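Local atomic coordinates of cell shape-determining protein MreC (Streptococcus pneumoniae, PDB entry 2QF4), a protein that helps form and maintain cell shape, probably as part of the elongasome, the machinery that synthesizes peripheral peptidoglycan. Residues N38-A41 with G46-G49; S74-I77 with T82-Y85; V134-S139 with R145-K150. All blocks are in the same frame, centred on the assembly; numbering follows the deposited sequence. Where two conformers were deposited one is given.

Contact 1 (N38-A41 with G46-G49); sequences NMLA and GLIG
With CG of Leu47 swung anti to its backbone N (chi1 -170°), methyl CD1 reaches back across the hairpin to Leu40, while in Ile48 a chi1 of 63° puts CG1 close to Ala41 O and the turn at chi2 carries CD1 on to Ala41 CB. The Leu47 methyl serves two partners: it touches Leu40 CB at 3.7 Å and also lies 3.5 Å from Ala41 O. Leu40 comes to it at a slant, and its CD2 branch rests against Gly49 O. On the face of the sheet that carries Ala41 CB, Ile48 CD1 meets that atom at 3.7 Å.

The backbone pairing explains why both isoleucine and glycine face one alanine. Ala41 N donates to Gly49 O at 2.9 Å. In return Ala41 O takes a nearly straight bond from Ile48 N (2.8 Å, 172° at the hydrogen) and a weak one from Gly49 N at 3.3 Å. Ile48 and Gly49 together stand opposite the single Ala41, a classic beta bulge in the antiparallel hairpin of strands 40-43 and 46-54.

Around the bulge, Ala41 and Ile48 pack on Ile161 and Val61 within their own barrel, whereas Leu40 and Leu47 both touch Ile128 of strand 126-137, which belongs to the second barrel's sheet. The chemistry is therefore that of an apolar, buried junction: Ala41 O, flanked by Leu47 CD1 and Ile48 CG1, is satisfied by one strong and one weak backbone N-H, and the leucine pair carries the contact toward the neighbouring barrel.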
loop_
_atom_site.group_PDB
_atom_site.type_symbol
_atom_site.label_atom_id
_atom_site.label_comp_id
_atom_site.label_asym_id
_atom_site.label_seq_id
_atom_site.Cartn_x
_atom_site.Cartn_y
_atom_site.Cartn_z
ATOM N N ASN A 38 12.203 2.889 -1.641
ATOM C CA ASN A 38 11.287 2.068 -2.437
ATOM C C ASN A 38 10.459 1.185 -1.573
ATOM O O ASN A 38 9.710 0.383 -2.109
ATOM C CB ASN A 38 11.990 1.200 -3.575
ATOM C CG ASN A 38 12.778 -0.065 -3.050
ATOM O OD1 ASN A 38 13.176 -0.130 -1.889
ATOM N ND2 ASN A 38 12.988 -1.072 -3.935
ATOM N N MET A 39 10.592 1.286 -0.225
ATOM C CA MET A 39 10.010 0.288 0.618
ATOM C C MET A 39 8.573 0.561 0.989
ATOM O O MET A 39 8.146 1.694 1.219
ATOM C CB MET A 39 10.853 0.068 1.883
ATOM C CG MET A 39 12.191 -0.601 1.601
ATOM S SD MET A 39 13.152 -0.773 3.098
ATOM C CE MET A 39 14.327 -2.055 2.537
ATOM N N LEU A 40 7.854 -0.539 1.060
ATOM C CA LEU A 40 6.507 -0.606 1.615
ATOM C C LEU A 40 6.596 -1.122 3.031
ATOM O O LEU A 40 7.639 -1.589 3.462
ATOM C CB LEU A 40 5.591 -1.445 0.724
ATOM C CG LEU A 40 5.269 -0.804 -0.644
ATOM C CD1 LEU A 40 4.433 -1.753 -1.485
ATOM C CD2 LEU A 40 4.494 0.512 -0.438
ATOM N N ALA A 41 5.509 -0.981 3.778
ATOM C CA ALA A 41 5.460 -1.312 5.187
ATOM C C ALA A 41 4.294 -2.251 5.459
ATOM O O ALA A 41 3.167 -2.015 4.997
ATOM C CB ALA A 41 5.298 -0.019 6.006
ATOM N N GLY A 46 -0.103 -7.907 6.056
ATOM C CA GLY A 46 -0.653 -7.084 5.010
ATOM C C GLY A 46 -0.052 -5.698 4.936
ATOM O O GLY A 46 0.626 -5.203 5.857
ATOM N N LEU A 47 -0.337 -5.030 3.822
ATOM C CA LEU A 47 0.172 -3.671 3.610
ATOM C C LEU A 47 -0.481 -2.679 4.558
ATOM O O LEU A 47 -1.693 -2.618 4.676
ATOM C CB LEU A 47 -0.135 -3.231 2.183
ATOM C CG LEU A 47 0.556 -1.928 1.743
ATOM C CD1 LEU A 47 2.093 -2.101 1.714
ATOM C CD2 LEU A 47 0.003 -1.458 0.399
ATOM N N ILE A 48 0.360 -1.886 5.225
ATOM C CA ILE A 48 -0.148 -0.811 6.099
ATOM C C ILE A 48 0.323 0.575 5.721
ATOM O O ILE A 48 -0.233 1.534 6.207
ATOM C CB ILE A 48 0.076 -1.129 7.598
ATOM C CG1 ILE A 48 1.556 -1.243 7.981
ATOM C CG2 ILE A 48 -0.690 -2.410 7.978
ATOM C CD1 ILE A 48 2.249 0.091 8.168
ATOM N N GLY A 49 1.268 0.706 4.808
ATOM C CA GLY A 49 1.756 2.005 4.428
ATOM C C GLY A 49 2.949 1.933 3.503
ATOM O O GLY A 49 3.332 0.870 3.055
#

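Contact 2 (S74-I77 with T82-Y85); sequences SVKI and TTIY
Strands 74-77 and 82-85 run antiparallel with 151° between their directions, and Ile77 and Ile84 form a hydrogen-bonded pair: Ile77 N to Ile84 O is 2.8 Å and Ile84 N to Ile77 O is 2.9 Å. One residue along, Lys76 and Tyr85 make a non-hydrogen-bonded pair, where Lys76 CA lies 3.2 Å from Ile84 O in a CA-H...O contact.

The main side-chain feature lies on the face bearing Lys76 and Tyr85. The two side chains run alongside each other in the same direction, and Lys76 CB sits 4.0 Å from the Tyr85 ring centroid, only 13° off the ring normal, which makes it a CH-pi contact over the centre of one face. Beyond CG the lysine is fully extended; its CD lies 3.7 Å from Tyr85 OH, so the aliphatic chain follows the phenol to its polar end. There a water in the ring plane joins the two groups, accepting from Lys76 NZ at 2.9 Å and lying 2.7 Å from Tyr85 OH. The ammonium also forms a salt bridge with Asp127. Lys76 was modelled in two conformers, and the approach of CD to the phenol and the water link are described for one of them. Thr83 adds its methyl CG2 against Lys76 CB at 3.8 Å, while its OG1 is hydrogen-bonded to Gln78 OE1. On the opposite face Ile77 and Ile84 bring their side chains together only loosely through their CB atoms.

This hairpin of strands 74-79 and 82-92 forms part of the second six-stranded antiparallel barrel. Its first strand is flanked by strand 114-118, where Val75 and Ile77 pack on Val115 and Lys76 touches Thr116.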
loop_
_atom_site.group_PDB
_atom_site.type_symbol
_atom_site.label_atom_id
_atom_site.label_comp_id
_atom_site.label_asym_id
_atom_site.label_seq_id
_atom_site.Cartn_x
_atom_site.Cartn_y
_atom_site.Cartn_z
ATOM N N SER A 74 1.361 1.195 -6.527
ATOM C CA SER A 74 0.790 0.258 -7.482
ATOM C C SER A 74 0.096 -0.905 -6.796
ATOM O O SER A 74 0.663 -1.508 -5.891
ATOM C CB SER A 74 1.954 -0.271 -8.351
ATOM O OG SER A 74 1.586 -1.414 -9.109
ATOM N N VAL A 75 -1.118 -1.224 -7.240
ATOM C CA VAL A 75 -1.877 -2.374 -6.784
ATOM C C VAL A 75 -2.417 -3.117 -7.981
ATOM O O VAL A 75 -2.480 -2.605 -9.088
ATOM C CB VAL A 75 -3.043 -1.965 -5.818
ATOM C CG1 VAL A 75 -2.455 -1.394 -4.534
ATOM C CG2 VAL A 75 -4.033 -0.992 -6.460
ATOM N N LYS A 76 -2.815 -4.349 -7.703
ATOM C CA LYS A 76 -3.467 -5.160 -8.706
ATOM C C LYS A 76 -4.600 -5.940 -8.058
ATOM O O LYS A 76 -4.612 -6.273 -6.882
ATOM C CB LYS A 76 -2.481 -6.076 -9.437
ATOM C CG LYS A 76 -1.816 -7.074 -8.585
ATOM C CD LYS A 76 -0.738 -7.853 -9.339
ATOM C CE LYS A 76 -0.040 -8.818 -8.415
ATOM N NZ LYS A 76 1.009 -9.609 -9.141
ATOM N N ILE A 77 -5.618 -6.175 -8.880
ATOM C CA ILE A 77 -6.874 -6.824 -8.502
ATOM C C ILE A 77 -7.004 -8.080 -9.360
ATOM O O ILE A 77 -6.889 -8.008 -10.585
ATOM C CB ILE A 77 -8.066 -5.897 -8.784
ATOM C CG1 ILE A 77 -7.912 -4.549 -8.049
ATOM C CG2 ILE A 77 -9.363 -6.565 -8.413
ATOM C CD1 ILE A 77 -8.887 -3.459 -8.504
ATOM N N THR A 82 -8.067 -12.884 -14.849
ATOM C CA THR A 82 -7.494 -11.615 -15.309
ATOM C C THR A 82 -7.032 -10.752 -14.157
ATOM O O THR A 82 -7.522 -10.831 -13.057
ATOM C CB THR A 82 -8.486 -10.762 -16.110
ATOM O OG1 THR A 82 -9.459 -11.593 -16.753
ATOM C CG2 THR A 82 -7.700 -9.883 -17.153
ATOM N N THR A 83 -6.037 -9.941 -14.446
ATOM C CA THR A 83 -5.451 -9.010 -13.481
ATOM C C THR A 83 -5.653 -7.593 -13.960
ATOM O O THR A 83 -5.390 -7.290 -15.126
ATOM C CB THR A 83 -3.958 -9.306 -13.337
ATOM O OG1 THR A 83 -3.779 -10.717 -13.111
ATOM C CG2 THR A 83 -3.358 -8.548 -12.192
ATOM N N ILE A 84 -6.097 -6.728 -13.058
ATOM C CA ILE A 84 -6.287 -5.302 -13.311
ATOM C C ILE A 84 -5.339 -4.525 -12.426
ATOM O O ILE A 84 -5.338 -4.721 -11.215
ATOM C CB ILE A 84 -7.751 -4.866 -13.012
ATOM C CG1 ILE A 84 -8.813 -5.722 -13.768
ATOM C CG2 ILE A 84 -7.910 -3.365 -13.324
ATOM C CD1 ILE A 84 -9.381 -6.866 -13.003
ATOM N N TYR A 85 -4.538 -3.660 -13.026
ATOM C CA TYR A 85 -3.613 -2.810 -12.273
ATOM C C TYR A 85 -4.212 -1.437 -12.057
ATOM O O TYR A 85 -4.927 -0.922 -12.916
ATOM C CB TYR A 85 -2.282 -2.691 -13.039
ATOM C CG TYR A 85 -1.421 -3.937 -12.946
ATOM C CD1 TYR A 85 -1.702 -5.054 -13.724
ATOM C CD2 TYR A 85 -0.358 -4.000 -12.071
ATOM C CE1 TYR A 85 -0.936 -6.215 -13.617
ATOM C CE2 TYR A 85 0.428 -5.156 -11.970
ATOM C CZ TYR A 85 0.115 -6.264 -12.732
ATOM O OH TYR A 85 0.885 -7.404 -12.641
HETATM O O HOH W 1 2.611 -7.622 -10.588
#

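Contact 3 (V134-S139 with R145-K150); sequences VATTHS and REVTVK. With EDO (1,2-ethanediol), chain D.
Thr137 and Glu146 lie side by side on one face of a beta hairpin, pointing the same way, with Thr137 CG2 3.9 Å from Glu146 CD. The hairpin joins strands 126-137 and 146-151 of an antiparallel barrel in the periplasmic domain, whose family is grouped with the PA-clan, alpha-lytic-protease-like barrels. An extended glutamate chain (CG anti to N, chi1 177°) keeps the carboxylate along the threonine methyl. That methyl also lies over one face of the His138 ring, offset toward its rim. The imidazole crosses Glu146 at a slant, with ring and carboxylate planes 69° apart.

The other face pairs Thr136 with Val147, methyl CG2 to methyl CG2, again at an oblique angle. Arg145 reaches beside them: extended through chi1 and chi2, its chain brings CD near Ser139 O, and the bend at chi3 (64°) then turns the guanidinium toward Thr136. A water lies in the guanidinium plane at its edge, accepting from Arg145 NH1 at 2.9 Å and standing 2.7 Å from Thr136 OG1. NH2 is held by the carbonyls of Ser105 and Ser107, so both terminal nitrogens have partners.

Thr137 and Glu146 exchange two backbone bonds, Thr137 N to Glu146 O and Glu146 N to Thr137 O. Farther along, Val134 and Ala135 both face Thr148, a classic beta bulge, with Thr148 O accepting from Val134 N (2.8 Å) and weakly from Ala135 N (3.5 Å). At the turn end, a 1,2-ethanediol, probably from the crystallisation liquor, is bound by consecutive backbone amides: His138 N donates to its O2 at 2.9 Å, and Ser139 N to its O1 at 3.0 Å.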
loop_
_atom_site.group_PDB
_atom_site.type_symbol
_atom_site.label_atom_id
_atom_site.label_comp_id
_atom_site.label_asym_id
_atom_site.label_seq_id
_atom_site.Cartn_x
_atom_site.Cartn_y
_atom_site.Cartn_z
ATOM N N VAL A 134 -14.636 -4.096 -2.271
ATOM C CA VAL A 134 -16.017 -3.838 -1.870
ATOM C C VAL A 134 -16.880 -3.608 -3.100
ATOM O O VAL A 134 -17.825 -4.352 -3.348
ATOM C CB VAL A 134 -16.089 -2.660 -0.867
ATOM C CG1 VAL A 134 -17.532 -2.253 -0.583
ATOM C CG2 VAL A 134 -15.374 -3.024 0.413
ATOM N N ALA A 135 -16.560 -2.583 -3.885
ATOM C CA ALA A 135 -17.369 -2.214 -5.057
ATOM C C ALA A 135 -16.588 -1.321 -5.980
ATOM O O ALA A 135 -15.471 -0.920 -5.670
ATOM C CB ALA A 135 -18.680 -1.524 -4.602
ATOM N N THR A 136 -17.189 -1.039 -7.119
ATOM C CA THR A 136 -16.690 -0.018 -8.004
ATOM C C THR A 136 -17.685 1.127 -8.092
ATOM O O THR A 136 -18.878 0.957 -7.877
ATOM C CB THR A 136 -16.400 -0.538 -9.417
ATOM O OG1 THR A 136 -17.615 -0.897 -10.055
ATOM C CG2 THR A 136 -15.471 -1.738 -9.395
ATOM N N THR A 137 -17.183 2.309 -8.412
ATOM C CA THR A 137 -18.034 3.455 -8.648
ATOM C C THR A 137 -17.474 4.199 -9.853
ATOM O O THR A 137 -16.386 3.901 -10.389
ATOM C CB THR A 137 -18.209 4.344 -7.387
ATOM O OG1 THR A 137 -19.288 5.262 -7.606
ATOM C CG2 THR A 137 -16.944 5.111 -7.041
ATOM N N HIS A 138 -18.269 5.127 -10.381
ATOM C CA HIS A 138 -17.975 5.728 -11.693
ATOM C C HIS A 138 -17.770 4.613 -12.719
ATOM O O HIS A 138 -16.928 4.690 -13.602
ATOM C CB HIS A 138 -16.784 6.684 -11.671
ATOM C CG HIS A 138 -16.847 7.712 -10.584
ATOM N ND1 HIS A 138 -17.957 8.495 -10.366
ATOM C CD2 HIS A 138 -15.960 8.033 -9.617
ATOM C CE1 HIS A 138 -17.729 9.293 -9.340
ATOM N NE2 HIS A 138 -16.521 9.041 -8.870
ATOM N N SER A 139 -18.597 3.576 -12.612
ATOM C CA SER A 139 -18.317 2.288 -13.216
ATOM C C SER A 139 -18.419 2.272 -14.723
ATOM O O SER A 139 -17.787 1.412 -15.342
ATOM C CB SER A 139 -19.221 1.211 -12.585
ATOM O OG SER A 139 -19.138 1.176 -11.144
ATOM N N ARG A 145 -13.267 5.012 -13.703
ATOM C CA ARG A 145 -13.768 4.009 -12.768
ATOM C C ARG A 145 -12.832 3.920 -11.561
ATOM O O ARG A 145 -11.590 3.894 -11.690
ATOM C CB ARG A 145 -13.909 2.629 -13.420
ATOM C CG ARG A 145 -14.455 1.551 -12.508
ATOM C CD ARG A 145 -14.916 0.302 -13.233
ATOM N NE ARG A 145 -13.825 -0.382 -13.916
ATOM C CZ ARG A 145 -13.742 -1.697 -14.086
ATOM N NH1 ARG A 145 -14.643 -2.537 -13.595
ATOM N NH2 ARG A 145 -12.710 -2.190 -14.747
ATOM N N GLU A 146 -13.436 3.780 -10.388
ATOM C CA GLU A 146 -12.722 3.701 -9.121
ATOM C C GLU A 146 -13.165 2.434 -8.398
ATOM O O GLU A 146 -14.278 1.975 -8.575
ATOM C CB GLU A 146 -13.104 4.916 -8.264
ATOM C CG GLU A 146 -12.542 5.043 -6.864
ATOM C CD GLU A 146 -13.318 6.093 -6.069
ATOM O OE1 GLU A 146 -13.594 7.178 -6.649
ATOM O OE2 GLU A 146 -13.753 5.811 -4.909
ATOM N N VAL A 147 -12.279 1.887 -7.606
ATOM C CA VAL A 147 -12.551 0.713 -6.805
ATOM C C VAL A 147 -12.394 1.066 -5.352
ATOM O O VAL A 147 -11.414 1.725 -4.969
ATOM C CB VAL A 147 -11.610 -0.464 -7.150
ATOM C CG1 VAL A 147 -12.050 -1.751 -6.463
ATOM C CG2 VAL A 147 -11.534 -0.674 -8.646
ATOM N N THR A 148 -13.308 0.606 -4.504
ATOM C CA THR A 148 -13.166 0.684 -3.057
ATOM C C THR A 148 -12.823 -0.682 -2.493
ATOM O O THR A 148 -13.340 -1.709 -2.967
ATOM C CB THR A 148 -14.384 1.325 -2.367
ATOM O OG1 THR A 148 -15.579 0.603 -2.676
ATOM C CG2 THR A 148 -14.542 2.807 -2.777
ATOM N N VAL A 149 -11.921 -0.683 -1.513
ATOM C CA VAL A 149 -11.314 -1.875 -0.987
ATOM C C VAL A 149 -11.323 -1.870 0.546
ATOM O O VAL A 149 -10.995 -0.868 1.186
ATOM C CB VAL A 149 -9.868 -1.988 -1.510
ATOM C CG1 VAL A 149 -9.044 -3.107 -0.847
ATOM C CG2 VAL A 149 -9.852 -2.162 -3.034
ATOM N N LYS A 150 -11.669 -3.014 1.109
ATOM C CA LYS A 150 -11.590 -3.213 2.557
ATOM C C LYS A 150 -10.199 -3.739 2.883
ATOM O O LYS A 150 -9.818 -4.810 2.438
ATOM C CB LYS A 150 -12.653 -4.207 3.018
ATOM C CG LYS A 150 -12.626 -4.447 4.505
ATOM C CD LYS A 150 -13.647 -5.439 4.974
ATOM C CE LYS A 150 -13.859 -5.357 6.490
ATOM N NZ LYS A 150 -15.007 -6.164 6.926
HETATM C C1 EDO D . -21.596 4.242 -11.635
HETATM O O1 EDO D . -21.025 3.271 -10.793
HETATM C C2 EDO D . -21.967 5.494 -10.902
HETATM O O2 EDO D . -20.968 6.096 -10.153
HETATM O O HOH W 2 -17.260 -2.140 -12.461
#

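All three contacts are antiparallel hairpins, closed one after another along the chain, but they divide between two barrels. Contact 1 belongs to the first; its centre is about 17 Å from that of contact 2 and about 22 Å from that of contact 3, and it touches neither. Contacts 2 and 3 share the second barrel, centres about 13 Å apart, and meet where Ile77 CD1 packs on Val147 CG2 at 3.8 Å. Burial falls in order, from the wholly buried contact 1 through the partly buried contact 2 to the surface contact 3. Strand 126-137 ties the barrels together: Leu40 and Leu47 of contact 1 touch it, and residues 134-137 of contact 3 form its far end.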